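PDB 3F1Z: putative nucleic acid-binding lipoprotein from Klebsiella pneumoniae subsp. pneumoniae MGH 78578, which is of unknown function but, as a putative lipoprotein with an OB-fold, may bind nucleic acid. Local coordinates for residues 86-99 against 121-133. Residues are numbered along the deposited sequence; the frame is centred on the assembly and turned at random. Where two conformers were deposited one is given.
Sequences KRLTFNFGSHNSAD and STIPTLQNPKVVK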
# COMPACT_ATOMS: atom_id res chain seq x y z
N LYS A 86 -0.46 -13.00 3.89
CA LYS A 86 0.45 -12.16 3.17
C LYS A 86 0.26 -10.70 3.55
O LYS A 86 -0.87 -10.25 3.77
CB LYS A 86 0.25 -12.35 1.66
CG LYS A 86 0.67 -13.72 1.17
CD LYS A 86 0.53 -13.85 -0.37
CE LYS A 86 0.88 -15.29 -0.81
NZ LYS A 86 0.58 -15.56 -2.25
N ARG A 87 1.35 -9.95 3.62
CA ARG A 87 1.30 -8.55 3.96
C ARG A 87 1.45 -7.66 2.74
O ARG A 87 2.08 -8.04 1.73
CB ARG A 87 2.43 -8.21 4.91
CG ARG A 87 2.60 -9.08 6.15
CD ARG A 87 1.29 -9.49 6.82
NE ARG A 87 1.48 -9.74 8.25
CZ ARG A 87 0.76 -10.58 8.99
NH1 ARG A 87 -0.16 -11.35 8.44
NH2 ARG A 87 1.03 -10.68 10.28
N LEU A 88 0.88 -6.46 2.82
CA LEU A 88 1.00 -5.50 1.75
C LEU A 88 1.86 -4.36 2.31
O LEU A 88 1.64 -3.95 3.47
CB LEU A 88 -0.38 -5.02 1.36
CG LEU A 88 -0.49 -3.93 0.31
CD1 LEU A 88 0.04 -4.40 -1.03
CD2 LEU A 88 -1.95 -3.48 0.24
N THR A 89 2.81 -3.84 1.54
CA THR A 89 3.63 -2.74 2.00
C THR A 89 3.39 -1.54 1.11
O THR A 89 3.03 -1.69 -0.06
CB THR A 89 5.12 -3.06 1.93
OG1 THR A 89 5.42 -3.44 0.56
CG2 THR A 89 5.52 -4.19 2.91
N PHE A 90 3.61 -0.36 1.68
CA PHE A 90 3.47 0.90 1.03
C PHE A 90 4.75 1.69 1.25
O PHE A 90 5.30 1.69 2.33
CB PHE A 90 2.36 1.70 1.68
CG PHE A 90 1.01 1.08 1.59
CD1 PHE A 90 0.66 0.05 2.42
CD2 PHE A 90 0.07 1.60 0.74
CE1 PHE A 90 -0.57 -0.52 2.35
CE2 PHE A 90 -1.17 1.05 0.68
CZ PHE A 90 -1.48 -0.02 1.48
N ASN A 91 5.17 2.44 0.26
CA ASN A 91 6.43 3.18 0.35
C ASN A 91 6.10 4.65 0.30
O ASN A 91 5.70 5.16 -0.75
CB ASN A 91 7.31 2.80 -0.82
CG ASN A 91 8.66 3.45 -0.78
OD1 ASN A 91 8.81 4.53 -0.30
ND2 ASN A 91 9.67 2.76 -1.28
N PHE A 92 6.29 5.32 1.44
CA PHE A 92 6.01 6.75 1.57
C PHE A 92 7.27 7.57 1.51
O PHE A 92 8.16 7.38 2.34
CB PHE A 92 5.36 7.08 2.91
CG PHE A 92 3.90 6.66 3.07
CD1 PHE A 92 3.57 5.39 3.50
CD2 PHE A 92 2.89 7.57 2.93
CE1 PHE A 92 2.24 5.02 3.73
CE2 PHE A 92 1.55 7.20 3.17
CZ PHE A 92 1.24 5.93 3.58
N GLY A 93 7.35 8.50 0.55
CA GLY A 93 8.49 9.43 0.44
C GLY A 93 8.50 10.38 1.64
O GLY A 93 7.50 10.51 2.38
N SER A 94 9.62 11.07 1.81
CA SER A 94 9.83 11.94 2.93
C SER A 94 8.86 13.08 3.00
O SER A 94 8.57 13.60 4.09
CB SER A 94 11.28 12.49 2.94
OG SER A 94 11.70 13.04 1.70
N HIS A 95 8.33 13.47 1.85
CA HIS A 95 7.37 14.56 1.77
C HIS A 95 6.00 14.18 2.34
O HIS A 95 5.13 15.04 2.47
CB HIS A 95 7.20 15.03 0.32
CG HIS A 95 6.74 13.95 -0.60
ND1 HIS A 95 5.47 13.92 -1.11
CD2 HIS A 95 7.36 12.84 -1.05
CE1 HIS A 95 5.32 12.84 -1.86
NE2 HIS A 95 6.46 12.17 -1.83
N ASN A 96 5.79 12.92 2.69
CA ASN A 96 4.51 12.52 3.22
C ASN A 96 4.67 11.96 4.61
O ASN A 96 4.00 11.00 5.00
CB ASN A 96 3.77 11.56 2.26
CG ASN A 96 2.26 11.61 2.46
OD1 ASN A 96 1.76 12.45 3.26
ND2 ASN A 96 1.51 10.72 1.79
N SER A 97 5.55 12.58 5.40
CA SER A 97 5.78 12.10 6.73
C SER A 97 4.59 12.40 7.63
O SER A 97 4.35 11.67 8.59
CB SER A 97 7.13 12.59 7.29
OG SER A 97 7.15 13.95 7.54
N ALA A 98 3.83 13.45 7.34
CA ALA A 98 2.61 13.73 8.12
C ALA A 98 1.64 12.53 8.10
O ALA A 98 1.06 12.15 9.13
CB ALA A 98 1.90 14.96 7.60
N ASP A 99 1.45 11.92 6.94
CA ASP A 99 0.52 10.82 6.88
C ASP A 99 1.05 9.65 7.70
O ASP A 99 0.28 9.00 8.43
CB ASP A 99 0.29 10.32 5.46
CG ASP A 99 -0.79 11.07 4.69
OD1 ASP A 99 -1.36 12.07 5.19
OD2 ASP A 99 -1.03 10.62 3.54
N SER A 121 9.87 -10.07 -6.58
CA SER A 121 8.87 -10.10 -5.57
C SER A 121 7.58 -10.63 -6.18
O SER A 121 7.47 -10.71 -7.42
CB SER A 121 8.67 -8.69 -5.02
OG SER A 121 7.72 -8.79 -4.02
N THR A 122 6.65 -11.06 -5.32
CA THR A 122 5.34 -11.54 -5.75
C THR A 122 4.25 -10.62 -5.24
O THR A 122 3.11 -10.68 -5.66
CB THR A 122 5.07 -12.95 -5.28
OG1 THR A 122 5.07 -12.99 -3.85
CG2 THR A 122 6.13 -13.91 -5.80
N ILE A 123 4.61 -9.73 -4.33
CA ILE A 123 3.66 -8.76 -3.77
C ILE A 123 4.13 -7.36 -4.09
O ILE A 123 5.32 -7.04 -4.01
CB ILE A 123 3.52 -8.95 -2.24
CG1 ILE A 123 2.95 -10.35 -1.99
CG2 ILE A 123 2.60 -7.93 -1.68
CD1 ILE A 123 3.09 -10.81 -0.55
N PRO A 124 3.22 -6.53 -4.54
CA PRO A 124 3.60 -5.15 -4.82
C PRO A 124 3.82 -4.31 -3.59
O PRO A 124 3.21 -4.55 -2.57
CB PRO A 124 2.38 -4.59 -5.56
CG PRO A 124 1.30 -5.41 -5.21
CD PRO A 124 1.81 -6.77 -4.85
N THR A 125 4.73 -3.36 -3.69
CA THR A 125 4.91 -2.32 -2.70
C THR A 125 4.24 -1.11 -3.37
O THR A 125 4.70 -0.65 -4.42
CB THR A 125 6.38 -2.04 -2.38
OG1 THR A 125 6.96 -3.22 -1.80
CG2 THR A 125 6.48 -0.90 -1.37
N LEU A 126 3.13 -0.68 -2.81
CA LEU A 126 2.38 0.44 -3.35
C LEU A 126 3.17 1.74 -3.15
O LEU A 126 3.78 1.95 -2.09
CB LEU A 126 0.97 0.50 -2.74
CG LEU A 126 0.07 -0.67 -3.18
CD1 LEU A 126 -1.33 -0.55 -2.60
CD2 LEU A 126 0.00 -0.73 -4.68
N GLN A 127 3.18 2.56 -4.19
CA GLN A 127 3.95 3.79 -4.28
C GLN A 127 3.04 5.02 -4.21
O GLN A 127 1.85 4.90 -4.44
CB GLN A 127 4.68 3.80 -5.64
CG GLN A 127 5.54 2.56 -5.84
CD GLN A 127 6.68 2.46 -4.84
OE1 GLN A 127 7.29 3.47 -4.51
NE2 GLN A 127 6.97 1.25 -4.35
N ASN A 128 3.65 6.19 -3.95
CA ASN A 128 2.93 7.51 -3.85
C ASN A 128 1.65 7.46 -3.03
O ASN A 128 0.64 7.95 -3.43
CB ASN A 128 2.65 8.06 -5.22
CG ASN A 128 3.91 8.26 -6.01
OD1 ASN A 128 4.87 8.92 -5.54
ND2 ASN A 128 3.95 7.70 -7.24
N PRO A 129 1.71 6.85 -1.86
CA PRO A 129 0.49 6.62 -1.16
C PRO A 129 -0.11 7.79 -0.49
O PRO A 129 0.59 8.77 -0.22
CB PRO A 129 0.86 5.57 -0.10
CG PRO A 129 2.27 5.28 -0.29
CD PRO A 129 2.87 6.29 -1.15
N LYS A 130 -1.37 7.64 -0.13
CA LYS A 130 -2.12 8.70 0.56
C LYS A 130 -3.03 8.04 1.60
O LYS A 130 -3.83 7.15 1.27
CB LYS A 130 -2.95 9.49 -0.46
CG LYS A 130 -3.65 10.71 0.08
CD LYS A 130 -4.74 11.24 -0.96
CE LYS A 130 -5.44 12.58 -0.59
NZ LYS A 130 -6.39 13.00 -1.77
N VAL A 131 -2.86 8.42 2.87
CA VAL A 131 -3.70 7.85 3.90
C VAL A 131 -5.07 8.52 3.83
O VAL A 131 -5.16 9.73 3.89
CB VAL A 131 -3.10 7.98 5.30
CG1 VAL A 131 -4.16 7.55 6.39
CG2 VAL A 131 -1.80 7.16 5.41
N VAL A 132 -6.12 7.72 3.69
CA VAL A 132 -7.49 8.22 3.55
C VAL A 132 -8.10 8.38 4.92
O VAL A 132 -8.54 9.46 5.27
CB VAL A 132 -8.34 7.24 2.74
CG1 VAL A 132 -9.79 7.73 2.68
CG2 VAL A 132 -7.73 7.04 1.34
N LYS A 133 -8.12 7.29 5.68
CA LYS A 133 -8.59 7.28 7.09
C LYS A 133 -8.00 6.09 7.87
O LYS A 133 -7.15 5.33 7.37
CB LYS A 133 -10.13 7.26 7.18
CG LYS A 133 -10.74 5.98 6.66
CD LYS A 133 -12.25 6.11 6.44
CE LYS A 133 -12.78 4.81 5.81
NZ LYS A 133 -13.88 5.12 4.89
OXT LYS A 133 -8.39 5.87 9.05
O HOH W 1 6.37 5.89 -3.29
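Leu126 bonds to strand 88-93 through both its backbone N and its O, straddling Phe90: its N donates to Thr89 O at 2.9 Å, and its O accepts from Asn91 N at 2.8 Å. The two strands thus run parallel through Phe90 and Leu126. Where they part, a water takes over, giving hydrogens to Asn91 O and Gln127 OE1 while accepting one from Asn128 N.

Side chains add polar bonds both beside this pairing and beyond it. Thr89 OG1 and Thr125 OG1 share a 2.8 Å hydrogen bond, on the face of the sheet that also carries Asn91. Beyond the corner at Asn128, Asp99 OD2 receives Val131 N at 2.9 Å (170° at the hydrogen) and, from the opposite face of the carboxylate, Asn96 ND2. Two donors therefore hold one oxygen, and Asn96, the N-cap of helix 97-100, braces the aspartate that anchors strand 129-131.

Apolar packing fills the other face. The Phe90 ring lies alongside Leu126, both pointing the same way, with CE2 3.7 Å from Leu126 CD1; Leu88 CD2 joins them. Pro129 wedges in next, its CG 3.8 Å above the centre of the Phe92 ring in a CH-pi contact only 1° off the normal. With Phe92 CG anti to its carbonyl carbon (chi1 -74°), the ring is set over the proline, and its CZ also touches Val131 CG2. Ile111 of strand 108-114 backs both Phe90 and Pro129.

Strand 88-93 pairs on its other edge with strand 71-78. The parallel pairing of 88-93 with 125-127, third barrel strand with fifth, closes the OB-fold barrel; the bent last strand then bridges to 108-114, and helix 97-100 lies between the third and fourth strands.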